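Local atomic coordinates of putative oxidoreductase (Bacteroides fragilis NCTC 9343, PDB entry 3EOF), a protein that binds flavin mononucleotide and, as a member of the nitroreductase family, probably works as an oxidoreductase. Residues Lys213-Leu216 with Pro217-Phe220; Tyr225-Lys228 with Asp229-Met233. One frame throughout, in Å; residues are numbered along the deposited sequence.

Overall arrangement
Contacts 1 and 2 come one after the other along the chain, each at the start of a helix: contact 1 opens helix 216-224, and contact 2 opens helix 227-243 directly behind it. Their centres are 16 Å apart, on the same side of the chain's centre. The short joint between the helices brings them together, with Phe220 O 2.7 Å from Tyr225 N, a probable hydrogen bond. Both also touch the second subunit, so the two helix starts belong to the dimer interface. Flavin mononucleotide lies close to this region: the side chain of Phe220 is about 8 Å, and that of Tyr225 about 6 Å, from a bound flavin mononucleotide.

Contact 1: Lys213-Leu216 with Pro217-Phe220; sequences KETL and PQVF
Gln218 reaches back over the turn to Glu214 and Thr215, its single oxygen taking two backbone N-H groups. Glu214 N donates to Gln218 OE1 at 2.8 Å, nearly in line with the side-chain C=O. Thr215 N reaches the same OE1 at 3.0 Å from well above the amide plane. The chain of Gln218 runs extended beyond CG (chi2 165°), crossing Thr215 at about a right angle, with Thr215 OG1 3.2 Å from Gln218 CG. Thr215 OG1 is hydrogen-bonded to Arg91 O, and Gln218 NE2 to Asn92 O, both of the second subunit. This is the first turn of helix 216-224: Val219 N bonds to Leu216 O at 2.9 Å, and Gln218 N makes a weak bond to Thr215 O. The packing is tight on the buried side, where Leu216 lies beside Phe220, CD1 4.0 Å from CE2, and Phe207 of helix 202-209 covers Leu216 and Val219; Leu216 CB and Pro217 CD are close across their peptide bond. Toward solvent the contact is looser: a water bridges Glu214 OE1 to Gln218 NE2, while Lys213, bent at chi2 (-57°), lays its aliphatic carbons against Gln218 CB and sends NZ to a salt bridge with Asp222.

Contact 2: Tyr225-Lys228 with Asp229-Met233; sequences YTKK and DNEFM
Thr226 sets its hydroxyl against the side chain of Asp229, OG1 lying 3.1 Å from Asp229 CG and accepting from the backbone N of Asp229 at 3.2 Å. A chi1 of 68° holds OG1 between the backbone N and the carbonyl carbon of Thr226, facing the start of the helix. Two waters tie the same pair together. One takes the N-H of Thr226 and donates to Asp229 OD2 at 2.7 Å; the other bonds to Thr226 OG1 and only weakly to Asp229 OD1. The carboxylate thus reaches the N-H of Thr226 through water, and its negative charge would probably interact favourably with the dipole at this helix end. Thr226 is the N-cap of helix 227-243, following the break at Tyr225, and regular backbone bonding starts at once, with Asn230 N donating to Thr226 O at 2.8 Å. Asn230 folds its amide back toward the cap, where ND2 makes a weak bond to Tyr225 O; its stronger partner is Gly96 O of the second subunit. Tyr225 packs on Met38 of that subunit. Next to the cap, the exposed Lys227 forms a salt bridge to Glu231 one turn further along, NZ meeting OE2 at 2.7 Å on the syn lone pair, the side of the other carboxylate oxygen. The lysine chain runs extended until a bend at chi4 (-60°) turns the ammonium toward the acid. Its CG also comes within 3.2 Å of Glu231 OE2, so the carboxylate oxygen lies alongside the chain as well as at its end.

Contact 1: Lys213-Leu216 with Pro217-Phe220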
loop_
_atom_site.group_PDB
_atom_site.type_symbol
_atom_site.label_atom_id
_atom_site.label_comp_id
_atom_site.label_asym_id
_atom_site.label_seq_id
_atom_site.Cartn_x
_atom_site.Cartn_y
_atom_site.Cartn_z
ATOM N N LYS A 213 29.774 -12.621 -3.075
ATOM C CA LYS A 213 29.447 -12.587 -1.645
ATOM C C LYS A 213 29.493 -13.985 -1.098
ATOM O O LYS A 213 29.633 -14.937 -1.855
ATOM C CB LYS A 213 28.053 -11.963 -1.423
ATOM C CG LYS A 213 27.942 -10.508 -1.894
ATOM C CD LYS A 213 28.989 -9.606 -1.208
ATOM C CE LYS A 213 29.032 -8.203 -1.810
ATOM N NZ LYS A 213 30.045 -7.417 -1.064
ATOM N N GLU A 214 29.392 -14.104 0.218
ATOM C CA GLU A 214 29.424 -15.398 0.878
ATOM C C GLU A 214 28.030 -15.802 1.291
ATOM O O GLU A 214 27.684 -16.975 1.259
ATOM C CB GLU A 214 30.425 -15.343 2.046
ATOM C CG GLU A 214 31.871 -15.194 1.481
ATOM C CD GLU A 214 33.000 -14.962 2.502
ATOM O OE1 GLU A 214 32.738 -14.759 3.716
ATOM O OE2 GLU A 214 34.178 -14.949 2.056
ATOM N N THR A 215 27.194 -14.825 1.626
ATOM C CA THR A 215 25.820 -15.103 2.058
ATOM C C THR A 215 24.800 -14.269 1.284
ATOM O O THR A 215 25.107 -13.212 0.705
ATOM C CB THR A 215 25.664 -14.826 3.555
ATOM O OG1 THR A 215 25.665 -13.430 3.769
ATOM C CG2 THR A 215 26.810 -15.437 4.359
ATOM N N LEU A 216 23.571 -14.752 1.285
ATOM C CA LEU A 216 22.503 -14.095 0.574
ATOM C C LEU A 216 22.245 -12.638 1.062
ATOM O O LEU A 216 22.228 -11.722 0.252
ATOM C CB LEU A 216 21.242 -14.981 0.587
ATOM C CG LEU A 216 20.050 -14.450 -0.197
ATOM C CD1 LEU A 216 20.480 -14.256 -1.660
ATOM C CD2 LEU A 216 18.881 -15.401 -0.060
ATOM N N PRO A 217 22.076 -12.417 2.382
ATOM C CA PRO A 217 21.898 -11.062 2.873
ATOM C C PRO A 217 22.979 -10.079 2.469
ATOM O O PRO A 217 22.696 -8.910 2.341
ATOM C CB PRO A 217 21.908 -11.248 4.397
ATOM C CG PRO A 217 21.377 -12.570 4.592
ATOM C CD PRO A 217 21.996 -13.380 3.493
ATOM N N GLN A 218 24.210 -10.529 2.278
ATOM C CA GLN A 218 25.268 -9.628 1.848
ATOM C C GLN A 218 24.970 -9.049 0.471
ATOM O O GLN A 218 25.366 -7.924 0.189
ATOM C CB GLN A 218 26.615 -10.319 1.822
ATOM C CG GLN A 218 27.167 -10.609 3.203
ATOM C CD GLN A 218 28.295 -11.595 3.196
ATOM O OE1 GLN A 218 28.614 -12.187 2.172
ATOM N NE2 GLN A 218 28.920 -11.776 4.337
ATOM N N VAL A 219 24.271 -9.802 -0.384
ATOM C CA VAL A 219 23.967 -9.285 -1.712
ATOM C C VAL A 219 23.013 -8.109 -1.525
ATOM O O VAL A 219 23.122 -7.078 -2.183
ATOM C CB VAL A 219 23.359 -10.343 -2.616
ATOM C CG1 VAL A 219 23.034 -9.733 -3.990
ATOM C CG2 VAL A 219 24.326 -11.546 -2.747
ATOM N N PHE A 220 22.068 -8.264 -0.617
ATOM C CA PHE A 220 21.140 -7.185 -0.356
ATOM C C PHE A 220 21.728 -5.957 0.310
ATOM O O PHE A 220 21.425 -4.837 -0.088
ATOM C CB PHE A 220 19.976 -7.713 0.456
ATOM C CG PHE A 220 19.102 -8.625 -0.322
ATOM C CD1 PHE A 220 18.077 -8.123 -1.084
ATOM C CD2 PHE A 220 19.312 -9.977 -0.314
ATOM C CE1 PHE A 220 17.307 -8.941 -1.828
ATOM C CE2 PHE A 220 18.502 -10.805 -1.048
ATOM C CZ PHE A 220 17.513 -10.290 -1.804
HETATM O O HOH W 1 30.963 -13.658 5.090
#

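Contact 2: Tyr225-Lys228 with Asp229-Met233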
loop_
_atom_site.group_PDB
_atom_site.type_symbol
_atom_site.label_atom_id
_atom_site.label_comp_id
_atom_site.label_asym_id
_atom_site.label_seq_id
_atom_site.Cartn_x
_atom_site.Cartn_y
_atom_site.Cartn_z
ATOM N N TYR A 225 20.512 -2.992 -1.855
ATOM C CA TYR A 225 19.856 -1.986 -1.058
ATOM C C TYR A 225 20.788 -1.631 0.035
ATOM O O TYR A 225 20.611 -2.060 1.183
ATOM C CB TYR A 225 18.547 -2.541 -0.495
ATOM C CG TYR A 225 17.611 -3.135 -1.543
ATOM C CD1 TYR A 225 16.955 -2.321 -2.484
ATOM C CD2 TYR A 225 17.362 -4.497 -1.573
ATOM C CE1 TYR A 225 16.086 -2.872 -3.433
ATOM C CE2 TYR A 225 16.505 -5.049 -2.508
ATOM C CZ TYR A 225 15.885 -4.244 -3.438
ATOM O OH TYR A 225 15.038 -4.831 -4.353
ATOM N N THR A 226 21.772 -0.818 -0.337
ATOM C CA THR A 226 22.870 -0.436 0.526
ATOM C C THR A 226 22.514 0.677 1.497
ATOM O O THR A 226 21.574 1.456 1.280
ATOM C CB THR A 226 24.117 -0.009 -0.294
ATOM O OG1 THR A 226 23.842 1.200 -0.982
ATOM C CG2 THR A 226 24.521 -1.082 -1.310
ATOM N N LYS A 227 23.285 0.714 2.579
ATOM C CA LYS A 227 23.124 1.692 3.638
ATOM C C LYS A 227 23.259 3.086 3.058
ATOM O O LYS A 227 22.367 3.919 3.261
ATOM C CB LYS A 227 24.171 1.463 4.751
ATOM C CG LYS A 227 24.091 2.453 5.896
ATOM C CD LYS A 227 24.912 1.989 7.094
ATOM C CE LYS A 227 24.725 2.861 8.327
ATOM N NZ LYS A 227 25.107 4.247 8.124
ATOM N N LYS A 228 24.366 3.312 2.330
ATOM C CA LYS A 228 24.624 4.594 1.695
ATOM C C LYS A 228 23.507 5.032 0.781
ATOM O O LYS A 228 23.040 6.161 0.905
ATOM C CB LYS A 228 25.960 4.620 0.961
ATOM C CG LYS A 228 27.131 4.856 1.891
ATOM C CD LYS A 228 28.465 4.715 1.148
ATOM C CE LYS A 228 29.661 4.704 2.119
ATOM N NZ LYS A 228 30.931 4.406 1.396
ATOM N N ASP A 229 23.052 4.151 -0.107
ATOM C CA ASP A 229 21.941 4.492 -0.993
ATOM C C ASP A 229 20.676 4.770 -0.257
ATOM O O ASP A 229 19.990 5.717 -0.603
ATOM C CB ASP A 229 21.688 3.421 -2.043
ATOM C CG ASP A 229 22.833 3.320 -3.017
ATOM O OD1 ASP A 229 23.767 4.163 -2.928
ATOM O OD2 ASP A 229 22.818 2.407 -3.854
ATOM N N ASN A 230 20.361 3.932 0.728
ATOM C CA ASN A 230 19.152 4.071 1.535
ATOM C C ASN A 230 19.053 5.419 2.255
ATOM O O ASN A 230 17.978 6.013 2.343
ATOM C CB ASN A 230 19.057 2.928 2.546
ATOM C CG ASN A 230 18.726 1.588 1.884
ATOM O OD1 ASN A 230 18.181 1.545 0.778
ATOM N ND2 ASN A 230 19.076 0.501 2.547
ATOM N N GLU A 231 20.180 5.867 2.789
ATOM C CA GLU A 231 20.271 7.128 3.481
ATOM C C GLU A 231 20.130 8.297 2.498
ATOM O O GLU A 231 19.398 9.252 2.765
ATOM C CB GLU A 231 21.583 7.161 4.253
ATOM C CG GLU A 231 21.511 6.206 5.439
ATOM C CD GLU A 231 22.810 6.015 6.145
ATOM O OE1 GLU A 231 23.821 6.677 5.762
ATOM O OE2 GLU A 231 22.799 5.164 7.075
ATOM N N PHE A 232 20.830 8.213 1.370
ATOM C CA PHE A 232 20.742 9.218 0.341
ATOM C C PHE A 232 19.294 9.351 -0.143
ATOM O O PHE A 232 18.778 10.459 -0.304
ATOM C CB PHE A 232 21.606 8.849 -0.850
ATOM C CG PHE A 232 21.608 9.898 -1.951
ATOM C CD1 PHE A 232 20.647 9.884 -2.950
ATOM C CD2 PHE A 232 22.584 10.881 -1.985
ATOM C CE1 PHE A 232 20.654 10.825 -3.937
ATOM C CE2 PHE A 232 22.591 11.806 -2.993
ATOM C CZ PHE A 232 21.623 11.770 -3.964
HETATM N N MSE A 233 18.685 8.220 -0.412
HETATM C CA MSE A 233 17.291 8.154 -0.861
HETATM C C MSE A 233 16.279 8.640 0.152
HETATM O O MSE A 233 15.180 9.102 -0.207
HETATM C CB MSE A 233 16.895 6.739 -1.271
HETATM C CG MSE A 233 17.392 6.184 -2.616
HETATM SE SE MSE A 233 17.767 7.457 -4.021
HETATM C CE MSE A 233 19.752 7.080 -4.186
HETATM O O HOH W 2 26.073 1.691 -2.329
HETATM O O HOH W 3 21.173 0.470 -2.884
#